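Local atomic coordinates of putative oxidoreductase YfjR (Streptomyces aurantiacus, PDB entry 4OQZ), a protein that reduces imines as an S-selective imine reductase, probably drawing hydride from NADPH bound by its Rossmann-fold domain. Residues A198-A201 with P202-E206. Sequence-based numbering, arbitrary orientation.
Sequences ADIA and PYVSE
I200 with V204, and A201 with P202 and S205, form a local contact within one helix, 197-209 of the C-terminal helical domain, where a proline kinks the second turn. P202 has no N-H to give the preceding turn. Its ring instead lies beside that turn, with P202 CD 3.4 Å from A198 O and equally far from D199 O, and the methyl of the preceding A201 is small enough for its CB to sit against P202 CD at 3.5 Å. Regular i to i+4 bonding returns at V204, whose N bonds to I200 O at 3.0 Å with an N-H...O angle of 160°, and S205 N reaches A201 O at 3.0 Å. The hydroxyl of S205 turns back on the same oxygen: with OG beside its own backbone N (chi1 -62°), it lies 2.8 Å from A201 O, a second bond that remains doubtful because the position of OG is not secure. V204 suits the buried side because it is apolar and beta-branched; its CG2, also beside the backbone N, lies 4.5 Å from I200 CG1. Y203 brings a ring edge to the backbone instead, CD2 lying 3.7 Å from D199 O near the ring plane. Its hydroxyl bonds to D156 of the second subunit, whose F133 meets the ring at about 60°, while D199 OD1 bonds to T196 just before the segment. I200 and V204 pack on the long helix 163-191 of their own chain, V204 on Y183, and A201 and S205 lie against I215 of the partner's helix 211-224, so this kinked turn helps form the dimer interface.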
ATOM      1  N   ALA A 198     -15.140  -8.241   1.402  1.00 48.12           N
ATOM      2  CA  ALA A 198     -16.001  -7.075   1.165  1.00 47.34           C
ATOM      3  C   ALA A 198     -16.324  -6.320   2.462  1.00 48.86           C
ATOM      4  O   ALA A 198     -16.775  -5.174   2.404  1.00 48.86           O
ATOM      5  CB  ALA A 198     -17.293  -7.515   0.478  1.00 50.97           C
ATOM      6  N   ASP A 199     -16.148  -6.984   3.617  1.00 43.62           N
ATOM      7  CA  ASP A 199     -16.386  -6.441   4.939  1.00 45.40           C
ATOM      8  C   ASP A 199     -15.253  -5.448   5.253  1.00 47.62           C
ATOM      9  O   ASP A 199     -15.506  -4.350   5.734  1.00 50.40           O
ATOM     10  CB  ASP A 199     -16.362  -7.566   6.002  1.00 49.09           C
ATOM     11  CG  ASP A 199     -17.603  -8.434   6.129  1.00 57.87           C
ATOM     12  OD1 ASP A 199     -18.316  -8.601   5.123  1.00 62.30           O
ATOM     13  OD2 ASP A 199     -17.804  -9.023   7.213  1.00 57.11           O
ATOM     14  N   ILE A 200     -14.011  -5.850   4.951  1.00 41.54           N
ATOM     15  CA  ILE A 200     -12.804  -5.060   5.186  1.00 39.25           C
ATOM     16  C   ILE A 200     -12.461  -4.170   3.987  1.00 42.04           C
ATOM     17  O   ILE A 200     -11.728  -3.198   4.151  1.00 40.03           O
ATOM     18  CB  ILE A 200     -11.615  -5.944   5.688  1.00 41.91           C
ATOM     19  CG1 ILE A 200     -11.066  -6.891   4.595  1.00 41.27           C
ATOM     20  CG2 ILE A 200     -11.982  -6.683   6.999  1.00 43.54           C
ATOM     21  CD1 ILE A 200      -9.810  -7.652   5.036  1.00 44.72           C
ATOM     22  N   ALA A 201     -13.025  -4.462   2.791  1.00 37.70           N
ATOM     23  CA  ALA A 201     -12.763  -3.628   1.605  1.00 38.24           C
ATOM     24  C   ALA A 201     -12.896  -2.096   1.852  1.00 43.97           C
ATOM     25  O   ALA A 201     -12.012  -1.354   1.406  1.00 41.52           O
ATOM     26  CB  ALA A 201     -13.641  -4.044   0.431  1.00 39.94           C
ATOM     27  N   PRO A 202     -13.992  -1.587   2.486  1.00 42.53           N
ATOM     28  CA  PRO A 202     -14.093  -0.131   2.679  1.00 41.97           C
ATOM     29  C   PRO A 202     -12.959   0.441   3.534  1.00 40.93           C
ATOM     30  O   PRO A 202     -12.426   1.489   3.203  1.00 39.04           O
ATOM     31  CB  PRO A 202     -15.464   0.058   3.351  1.00 45.99           C
ATOM     32  CG  PRO A 202     -16.196  -1.238   3.144  1.00 51.88           C
ATOM     33  CD  PRO A 202     -15.148  -2.284   3.093  1.00 46.18           C
ATOM     34  N   TYR A 203     -12.570  -0.277   4.587  1.00 37.19           N
ATOM     35  CA  TYR A 203     -11.506   0.109   5.498  1.00 36.47           C
ATOM     36  C   TYR A 203     -10.144   0.168   4.829  1.00 36.78           C
ATOM     37  O   TYR A 203      -9.392   1.116   5.054  1.00 33.61           O
ATOM     38  CB  TYR A 203     -11.502  -0.834   6.711  1.00 38.87           C
ATOM     39  CG  TYR A 203     -12.754  -0.697   7.559  1.00 40.77           C
ATOM     40  CD1 TYR A 203     -12.956   0.419   8.364  1.00 41.68           C
ATOM     41  CD2 TYR A 203     -13.748  -1.671   7.535  1.00 41.83           C
ATOM     42  CE1 TYR A 203     -14.121   0.572   9.113  1.00 43.75           C
ATOM     43  CE2 TYR A 203     -14.899  -1.553   8.322  1.00 43.63           C
ATOM     44  CZ  TYR A 203     -15.078  -0.428   9.115  1.00 51.05           C
ATOM     45  OH  TYR A 203     -16.209  -0.290   9.890  1.00 53.21           O
ATOM     46  N   VAL A 204      -9.843  -0.826   3.990  1.00 33.89           N
ATOM     47  CA  VAL A 204      -8.570  -0.958   3.284  1.00 33.02           C
ATOM     48  C   VAL A 204      -8.450   0.114   2.227  1.00 36.39           C
ATOM     49  O   VAL A 204      -7.400   0.753   2.132  1.00 35.99           O
ATOM     50  CB  VAL A 204      -8.355  -2.393   2.750  1.00 36.69           C
ATOM     51  CG1 VAL A 204      -7.074  -2.499   1.921  1.00 35.53           C
ATOM     52  CG2 VAL A 204      -8.340  -3.392   3.898  1.00 36.76           C
ATOM     53  N   SER A 205      -9.533   0.339   1.460  1.00 34.79           N
ATOM     54  CA  SER A 205      -9.637   1.403   0.446  1.00 34.07           C
ATOM     55  C   SER A 205      -9.387   2.782   1.047  1.00 34.57           C
ATOM     56  O   SER A 205      -8.687   3.579   0.439  1.00 32.31           O
ATOM     57  CB  SER A 205     -11.024   1.408  -0.193  1.00 38.65           C
ATOM     58  OG  SER A 205     -11.208   0.174  -0.850  1.00 43.44           O
ATOM     59  N   GLU A 206     -10.028   3.074   2.191  1.00 35.13           N
ATOM     60  CA  GLU A 206      -9.926   4.319   2.966  1.00 36.42           C
ATOM     61  C   GLU A 206      -8.516   4.497   3.481  1.00 38.32           C
ATOM     62  O   GLU A 206      -8.002   5.620   3.474  1.00 38.55           O
ATOM     63  CB  GLU A 206     -10.905   4.271   4.163  1.00 39.88           C
ATOM     64  CG  GLU A 206     -11.060   5.567   4.949  1.00 55.19           C
ATOM     65  CD  GLU A 206     -11.732   6.729   4.237  1.00 96.37           C
ATOM     66  OE1 GLU A 206     -12.969   6.674   4.043  1.00104.45           O
ATOM     67  OE2 GLU A 206     -11.030   7.719   3.918  1.00 92.28           O
TER